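Local coordinates for lipid binding protein (Grifola frondosa, PDB 5H0Q), which binds lipids and serves as a probe specific for membrane domains of sphingomyelin and cholesterol, at residues A30-A33 against L34-N38; R13-E16 against E17-D20; E147-S151 against G152-K156. One frame throughout, in Å; residues are numbered along the deposited sequence.

Interaction 1 of 3, residues A30-A33 against L34-N38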
loop_
_atom_site.group_PDB
_atom_site.type_symbol
_atom_site.label_atom_id
_atom_site.label_comp_id
_atom_site.label_asym_id
_atom_site.label_seq_id
_atom_site.Cartn_x
_atom_site.Cartn_y
_atom_site.Cartn_z
ATOM N N ALA A 30 -8.665 1.164 14.741
ATOM C CA ALA A 30 -7.878 0.265 13.909
ATOM C C ALA A 30 -8.463 -1.138 13.918
ATOM O O ALA A 30 -8.523 -1.810 12.875
ATOM C CB ALA A 30 -6.429 0.267 14.401
ATOM N N LYS A 31 -8.932 -1.593 15.082
ATOM C CA LYS A 31 -9.513 -2.929 15.178
ATOM C C LYS A 31 -10.747 -3.037 14.303
ATOM O O LYS A 31 -10.915 -4.011 13.566
ATOM C CB LYS A 31 -9.866 -3.248 16.627
ATOM C CG LYS A 31 -10.575 -4.593 16.810
ATOM C CD LYS A 31 -10.931 -4.837 18.266
ATOM C CE LYS A 31 -11.838 -6.050 18.416
ATOM N NZ LYS A 31 -12.205 -6.319 19.834
ATOM N N VAL A 32 -11.609 -2.026 14.343
ATOM C CA VAL A 32 -12.815 -2.054 13.524
ATOM C C VAL A 32 -12.451 -2.032 12.047
ATOM O O VAL A 32 -12.990 -2.803 11.247
ATOM C CB VAL A 32 -13.735 -0.887 13.925
ATOM C CG1 VAL A 32 -14.979 -0.847 13.044
ATOM C CG2 VAL A 32 -14.167 -1.072 15.346
ATOM N N ALA A 33 -11.495 -1.195 11.659
ATOM C CA ALA A 33 -11.101 -1.157 10.250
ATOM C C ALA A 33 -10.592 -2.514 9.786
ATOM O O ALA A 33 -10.933 -2.982 8.696
ATOM C CB ALA A 33 -10.038 -0.082 10.014
ATOM N N LEU A 34 -9.760 -3.161 10.593
ATOM C CA LEU A 34 -9.273 -4.475 10.200
ATOM C C LEU A 34 -10.424 -5.467 10.109
ATOM O O LEU A 34 -10.422 -6.357 9.241
ATOM C CB LEU A 34 -8.190 -4.926 11.182
ATOM C CG LEU A 34 -7.225 -6.034 10.768
ATOM C CD1 LEU A 34 -6.522 -5.672 9.489
ATOM C CD2 LEU A 34 -6.208 -6.291 11.874
ATOM N N GLN A 35 -11.457 -5.290 10.941
ATOM C CA GLN A 35 -12.622 -6.171 10.857
ATOM C C GLN A 35 -13.436 -5.920 9.592
ATOM O O GLN A 35 -14.045 -6.857 9.055
ATOM C CB GLN A 35 -13.527 -5.997 12.079
ATOM C CG GLN A 35 -12.929 -6.488 13.377
ATOM C CD GLN A 35 -13.775 -6.144 14.596
ATOM O OE1 GLN A 35 -14.517 -5.159 14.608
ATOM N NE2 GLN A 35 -13.660 -6.963 15.635
ATOM N N ARG A 36 -13.491 -4.676 9.121
ATOM C CA ARG A 36 -14.257 -4.294 7.940
ATOM C C ARG A 36 -13.461 -4.419 6.645
ATOM O O ARG A 36 -13.939 -3.972 5.592
ATOM C CB ARG A 36 -14.765 -2.858 8.081
ATOM C CG ARG A 36 -15.724 -2.625 9.257
ATOM C CD ARG A 36 -17.171 -2.911 8.855
ATOM N NE ARG A 36 -18.062 -2.576 9.967
ATOM C CZ ARG A 36 -18.249 -3.348 11.026
ATOM N NH1 ARG A 36 -17.626 -4.516 11.109
ATOM N NH2 ARG A 36 -19.061 -2.950 11.995
ATOM N N LYS A 37 -12.280 -5.034 6.691
ATOM C CA LYS A 37 -11.423 -5.065 5.510
ATOM C C LYS A 37 -12.156 -5.625 4.299
ATOM O O LYS A 37 -11.968 -5.150 3.178
ATOM C CB LYS A 37 -10.167 -5.889 5.786
ATOM C CG LYS A 37 -9.243 -6.044 4.572
ATOM C CD LYS A 37 -7.988 -6.807 4.931
ATOM C CE LYS A 37 -7.039 -6.941 3.764
ATOM N NZ LYS A 37 -7.563 -7.863 2.699
ATOM N N ASN A 38 -12.995 -6.616 4.496
ATOM C CA ASN A 38 -13.541 -7.285 3.325
ATOM C C ASN A 38 -14.820 -6.637 2.808
ATOM O O ASN A 38 -15.307 -7.034 1.738
ATOM C CB ASN A 38 -13.746 -8.766 3.638
ATOM C CG ASN A 38 -12.430 -9.458 3.945
ATOM O OD1 ASN A 38 -11.745 -9.944 3.046
ATOM N ND2 ASN A 38 -12.042 -9.452 5.213
#
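Arg36 N reaches two carbonyl oxygens of the helix end. It bonds to Val32 O at 2.9 Å, the helical i to i-4 partner, and makes a second, weak bond to Ala33 O at 3.1 Å. Such a forked donor suits the place, because Arg36 is the first residue to leave helical backbone angles. Just before it the pattern is still regular: Leu34 N meets Ala30 O at 2.9 Å in a fairly straight bond (165° at the hydrogen), and Gln35 N meets Lys31 O.

On the outer side, Gln35 folds back along the turn. Its CG, set beside its own backbone N (chi1 -68°), rests 3.2 Å from Lys31 O, and the extended chain then carries the amide across the Lys31 side chain. There Gln35 NE2 lies 3.4 Å from Lys31 CE, while OE1 turns toward Val32 and comes nearest its CA. The contact with the lysine is therefore made to its methylene run and not to its ammonium. Val32 offers its other methyl to the next residue, CG1 lying 4.2 Å from Arg36 CG. The arginine bends at chi2 (-87°), and its NE is bound by Tyr11 OH.

Ala33 O also accepts a bond from Tyr66 OH, which ties the helix end to strand 60-68. Ala33 also packs on Ala68 of that strand. Val32 packs on Tyr11 and Leu12 of helix 9-13, and Lys37 reaches past Tyr66 to Gln41 of helix 41-55 and Glu197 of strand 193-201.

Interaction 2 of 3, residues R13-E16 against E17-D20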
loop_
_atom_site.group_PDB
_atom_site.type_symbol
_atom_site.label_atom_id
_atom_site.label_comp_id
_atom_site.label_asym_id
_atom_site.label_seq_id
_atom_site.Cartn_x
_atom_site.Cartn_y
_atom_site.Cartn_z
ATOM N N ARG A 13 -18.941 5.415 17.555
ATOM C CA ARG A 13 -19.878 5.805 18.609
ATOM C C ARG A 13 -21.304 5.362 18.322
ATOM O O ARG A 13 -22.125 5.361 19.244
ATOM C CB ARG A 13 -19.843 7.318 18.826
ATOM C CG ARG A 13 -18.561 7.785 19.523
ATOM C CD ARG A 13 -18.807 8.846 20.582
ATOM N NE ARG A 13 -17.608 9.063 21.397
ATOM C CZ ARG A 13 -17.373 8.470 22.558
ATOM N NH1 ARG A 13 -18.260 7.645 23.088
ATOM N NH2 ARG A 13 -16.257 8.738 23.228
ATOM N N VAL A 14 -21.624 4.974 17.081
ATOM C CA VAL A 14 -22.926 4.360 16.807
ATOM C C VAL A 14 -22.881 2.841 16.910
ATOM O O VAL A 14 -23.917 2.182 16.718
ATOM C CB VAL A 14 -23.482 4.734 15.412
ATOM C CG1 VAL A 14 -23.751 6.222 15.316
ATOM C CG2 VAL A 14 -22.543 4.308 14.313
ATOM N N MET A 15 -21.721 2.258 17.193
ATOM C CA MET A 15 -21.595 0.824 17.360
ATOM C C MET A 15 -21.909 0.420 18.794
ATOM O O MET A 15 -21.532 1.113 19.745
ATOM C CB MET A 15 -20.190 0.371 16.988
ATOM C CG MET A 15 -19.897 0.555 15.524
ATOM S SD MET A 15 -18.225 0.122 15.054
ATOM C CE MET A 15 -18.278 -1.651 15.237
ATOM N N GLU A 16 -22.587 -0.720 18.939
ATOM C CA GLU A 16 -22.961 -1.208 20.265
ATOM C C GLU A 16 -21.740 -1.328 21.166
ATOM O O GLU A 16 -21.777 -0.952 22.348
ATOM C CB GLU A 16 -23.643 -2.567 20.147
ATOM C CG GLU A 16 -24.169 -3.107 21.466
ATOM C CD GLU A 16 -25.592 -2.673 21.729
ATOM O OE1 GLU A 16 -26.469 -3.014 20.904
ATOM O OE2 GLU A 16 -25.833 -1.993 22.752
ATOM N N GLU A 17 -20.646 -1.856 20.621
ATOM C CA GLU A 17 -19.480 -2.155 21.435
ATOM C C GLU A 17 -18.792 -0.908 21.971
ATOM O O GLU A 17 -18.082 -1.007 22.976
ATOM C CB GLU A 17 -18.492 -3.002 20.625
ATOM C CG GLU A 17 -17.174 -3.267 21.350
ATOM C CD GLU A 17 -16.315 -4.285 20.628
ATOM O OE1 GLU A 17 -16.749 -4.770 19.565
ATOM O OE2 GLU A 17 -15.209 -4.601 21.122
ATOM N N TYR A 18 -18.986 0.263 21.351
ATOM C CA TYR A 18 -18.210 1.450 21.706
ATOM C C TYR A 18 -19.037 2.672 22.098
ATOM O O TYR A 18 -18.452 3.659 22.567
ATOM C CB TYR A 18 -17.290 1.849 20.546
ATOM C CG TYR A 18 -16.309 0.768 20.132
ATOM C CD1 TYR A 18 -15.160 0.532 20.880
ATOM C CD2 TYR A 18 -16.511 0.008 18.985
ATOM C CE1 TYR A 18 -14.250 -0.439 20.502
ATOM C CE2 TYR A 18 -15.605 -0.978 18.607
ATOM C CZ TYR A 18 -14.470 -1.179 19.369
ATOM O OH TYR A 18 -13.561 -2.142 19.020
ATOM N N LYS A 19 -20.365 2.638 21.951
ATOM C CA LYS A 19 -21.149 3.865 22.055
ATOM C C LYS A 19 -21.079 4.487 23.447
ATOM O O LYS A 19 -21.225 5.705 23.580
ATOM C CB LYS A 19 -22.606 3.594 21.682
ATOM C CG LYS A 19 -23.277 2.529 22.523
ATOM C CD LYS A 19 -24.694 2.259 22.023
ATOM C CE LYS A 19 -25.321 1.077 22.733
ATOM N NZ LYS A 19 -25.434 1.292 24.195
ATOM N N ASP A 20 -20.876 3.679 24.487
ATOM C CA ASP A 20 -20.821 4.162 25.863
ATOM C C ASP A 20 -19.401 4.256 26.403
ATOM O O ASP A 20 -19.217 4.494 27.603
ATOM C CB ASP A 20 -21.660 3.255 26.761
ATOM C CG ASP A 20 -23.121 3.247 26.358
ATOM O OD1 ASP A 20 -23.658 4.339 26.068
ATOM O OD2 ASP A 20 -23.723 2.151 26.306
HETATM O O HOH W 1 -20.211 1.152 24.587
#
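Glu16 and Lys19 run side by side and point the same way, so that Glu16 OE2 comes to 3.1 Å from Lys19 CE but stands 3.6 Å from NZ, a long salt bridge. Closer to NZ is Asp20 OD2, at 2.8 Å on the syn side, though tilted 35° out of the carboxylate plane. Lys19 takes the crowded position between backbone N and carbonyl carbon (chi1 58°), which turns its chain back over Met15 O, and a final bend brings NZ between the two acids.

Met15 CB sits at the Tyr18 ring edge, 4.2 Å from CD2, and SD lies at the edge too, 5.5 Å from the centroid, an edge-on Met-aromatic contact. Glu17 CG lies above one face of the ring, over its centre. In the backbone, Met15 O receives Tyr18 N at 3.1 Å from well above its carbonyl plane, and Lys19 N weakly. A water 2.6 Å from Asp20 N also donates weakly to Glu16 O.

These residues lead out of helix 9-13 into the loop toward helix 26-35. Arg13 forms a salt bridge to Glu9 within the first, while Tyr18 lies on Asp28, Lys31 and Val32 of the second, where Met15 also touches Val32.

Interaction 3 of 3, residues E147-S151 against G152-K156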
loop_
_atom_site.group_PDB
_atom_site.type_symbol
_atom_site.label_atom_id
_atom_site.label_comp_id
_atom_site.label_asym_id
_atom_site.label_seq_id
_atom_site.Cartn_x
_atom_site.Cartn_y
_atom_site.Cartn_z
ATOM N N GLU A 147 8.376 -1.254 4.917
ATOM C CA GLU A 147 9.146 -0.853 6.100
ATOM C C GLU A 147 8.402 0.259 6.806
ATOM O O GLU A 147 7.991 1.227 6.160
ATOM C CB GLU A 147 10.544 -0.368 5.747
ATOM C CG GLU A 147 11.478 -1.481 5.358
ATOM C CD GLU A 147 12.921 -1.028 5.145
ATOM O OE1 GLU A 147 13.203 0.181 5.277
ATOM O OE2 GLU A 147 13.753 -1.894 4.799
ATOM N N VAL A 148 8.244 0.130 8.121
ATOM C CA VAL A 148 7.707 1.199 8.953
ATOM C C VAL A 148 8.889 1.822 9.680
ATOM O O VAL A 148 9.665 1.106 10.306
ATOM C CB VAL A 148 6.666 0.688 9.964
ATOM C CG1 VAL A 148 5.974 1.861 10.651
ATOM C CG2 VAL A 148 5.630 -0.208 9.303
ATOM N N ARG A 149 9.034 3.138 9.570
ATOM C CA ARG A 149 10.132 3.869 10.194
ATOM C C ARG A 149 9.637 5.229 10.677
ATOM O O ARG A 149 8.498 5.620 10.443
ATOM C CB ARG A 149 11.302 4.053 9.217
ATOM C CG ARG A 149 11.984 2.762 8.797
ATOM C CD ARG A 149 12.680 2.045 9.932
ATOM N NE ARG A 149 13.505 0.927 9.458
ATOM C CZ ARG A 149 13.071 -0.309 9.208
ATOM N NH1 ARG A 149 11.803 -0.621 9.403
ATOM N NH2 ARG A 149 13.926 -1.245 8.788
ATOM N N GLN A 150 10.530 5.954 11.360
ATOM C CA GLN A 150 10.216 7.318 11.760
ATOM C C GLN A 150 9.964 8.174 10.524
ATOM O O GLN A 150 10.577 7.979 9.469
ATOM C CB GLN A 150 11.363 7.922 12.586
ATOM C CG GLN A 150 11.565 7.261 13.923
ATOM C CD GLN A 150 10.720 7.890 15.010
ATOM O OE1 GLN A 150 10.245 9.012 14.864
ATOM N NE2 GLN A 150 10.527 7.169 16.105
ATOM N N SER A 151 9.074 9.152 10.675
ATOM C CA SER A 151 8.809 10.111 9.610
ATOM C C SER A 151 10.104 10.738 9.121
ATOM O O SER A 151 10.986 11.074 9.915
ATOM C CB SER A 151 7.861 11.202 10.109
ATOM O OG SER A 151 7.646 12.178 9.103
ATOM N N GLY A 152 10.218 10.906 7.804
ATOM C CA GLY A 152 11.406 11.478 7.198
ATOM C C GLY A 152 12.536 10.504 6.959
ATOM O O GLY A 152 13.585 10.907 6.436
ATOM N N HIS A 153 12.352 9.227 7.296
ATOM C CA HIS A 153 13.420 8.245 7.136
ATOM C C HIS A 153 13.910 8.171 5.695
ATOM O O HIS A 153 15.110 7.997 5.450
ATOM C CB HIS A 153 12.921 6.884 7.606
ATOM C CG HIS A 153 13.978 5.830 7.654
ATOM N ND1 HIS A 153 14.365 5.110 6.547
ATOM C CD2 HIS A 153 14.720 5.366 8.686
ATOM C CE1 HIS A 153 15.307 4.249 6.893
ATOM N NE2 HIS A 153 15.536 4.381 8.185
ATOM N N TRP A 154 12.998 8.263 4.728
ATOM C CA TRP A 154 13.381 8.252 3.314
ATOM C C TRP A 154 13.367 9.697 2.854
ATOM O O TRP A 154 12.407 10.403 3.150
ATOM C CB TRP A 154 12.429 7.370 2.455
ATOM C CG TRP A 154 12.512 5.927 2.921
ATOM C CD1 TRP A 154 13.468 5.016 2.587
ATOM C CD2 TRP A 154 11.670 5.283 3.898
ATOM N NE1 TRP A 154 13.275 3.848 3.280
ATOM C CE2 TRP A 154 12.176 3.981 4.085
ATOM C CE3 TRP A 154 10.541 5.681 4.624
ATOM C CZ2 TRP A 154 11.601 3.077 4.973
ATOM C CZ3 TRP A 154 9.962 4.781 5.487
ATOM C CH2 TRP A 154 10.503 3.499 5.673
ATOM N N TRP A 155 14.381 10.161 2.124
ATOM C CA TRP A 155 15.505 9.371 1.638
ATOM C C TRP A 155 16.771 9.543 2.483
ATOM O O TRP A 155 17.791 8.943 2.193
ATOM C CB TRP A 155 15.813 9.757 0.184
ATOM C CG TRP A 155 14.642 9.591 -0.716
ATOM C CD1 TRP A 155 13.885 10.575 -1.279
ATOM C CD2 TRP A 155 14.076 8.356 -1.146
ATOM N NE1 TRP A 155 12.875 10.026 -2.028
ATOM C CE2 TRP A 155 12.974 8.663 -1.963
ATOM C CE3 TRP A 155 14.390 7.016 -0.911
ATOM C CZ2 TRP A 155 12.193 7.684 -2.560
ATOM C CZ3 TRP A 155 13.608 6.045 -1.495
ATOM C CH2 TRP A 155 12.522 6.380 -2.309
ATOM N N LYS A 156 16.721 10.352 3.539
ATOM C CA LYS A 156 17.965 10.693 4.226
ATOM C C LYS A 156 18.615 9.468 4.873
ATOM O O LYS A 156 19.841 9.326 4.845
ATOM C CB LYS A 156 17.710 11.797 5.249
ATOM C CG LYS A 156 16.754 11.446 6.350
ATOM C CD LYS A 156 16.809 12.478 7.476
ATOM C CE LYS A 156 15.657 12.298 8.442
ATOM N NZ LYS A 156 15.746 13.213 9.593
#
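A type II beta turn, Gln150 to His153, takes the chain off strand 143-150, an outermost strand of the five-stranded antiparallel sheet. It is closed by His153 N bonding to Gln150 O at 3.1 Å. Gly152 fills the third position with a positive phi, where the lack of a side chain avoids a collision with Ser151 O; its own N is held by Asp127 of the adjoining strand 126-134.

The turn brings His153, its last residue, and Trp154 back over the strand's side chains. His153 CG is anti to the backbone N (chi1 -173°), which lays the imidazole along Arg149. Arg149 CG stands 3.8 Å from the ring centroid and 9° off its normal, a CH-pi contact over the centre of the face. The guanidinium is turned nearly upright against that ring, 77° between planes. It is steadied from its own strand, since NH1 bonds to Val148 O at 2.9 Å, with the oxygen in the guanidinium plane although the donor stands above the carbonyl plane.

The Trp154 side chain crosses those of Glu147 and Arg149 at a slant. Its CH2 corner lies 3.5 Å from Arg149 CG and 3.4 Å from Glu147 O, and His153 ND1 sits above a face of the indole. Phe129 of strand 126-134 and Met163 of helix 160-169 also pack on Trp154.

Glu147 serves two neighbours with one oxygen: OE1 lies over a face of the Arg149 guanidinium, offset toward its rim, a long ion pair with no N-H aimed at it, and meets the indole edge in its plane, 3.3 Å from Trp154 CZ2.

Interactions 2, 1 and 3 follow in that order along the chain. The first two adjoin, with centres 15 Å apart: the turn at 13-20 packs on the end of helix 26-35 through Tyr18 CE2 and Val32 CG2, 3.6 Å apart, and through Met15 against the Arg36 guanidinium. Together they join the N-terminal helices to each other and, through interaction 1, to the mixed sheet. Interaction 3 lies at the edge of the other, antiparallel sheet, its centre 26 Å from that of interaction 1 and 36 Å from that of interaction 2. Interactions 1 and 2 thus form one continuous region, and interaction 3 stands apart from both on the second sheet.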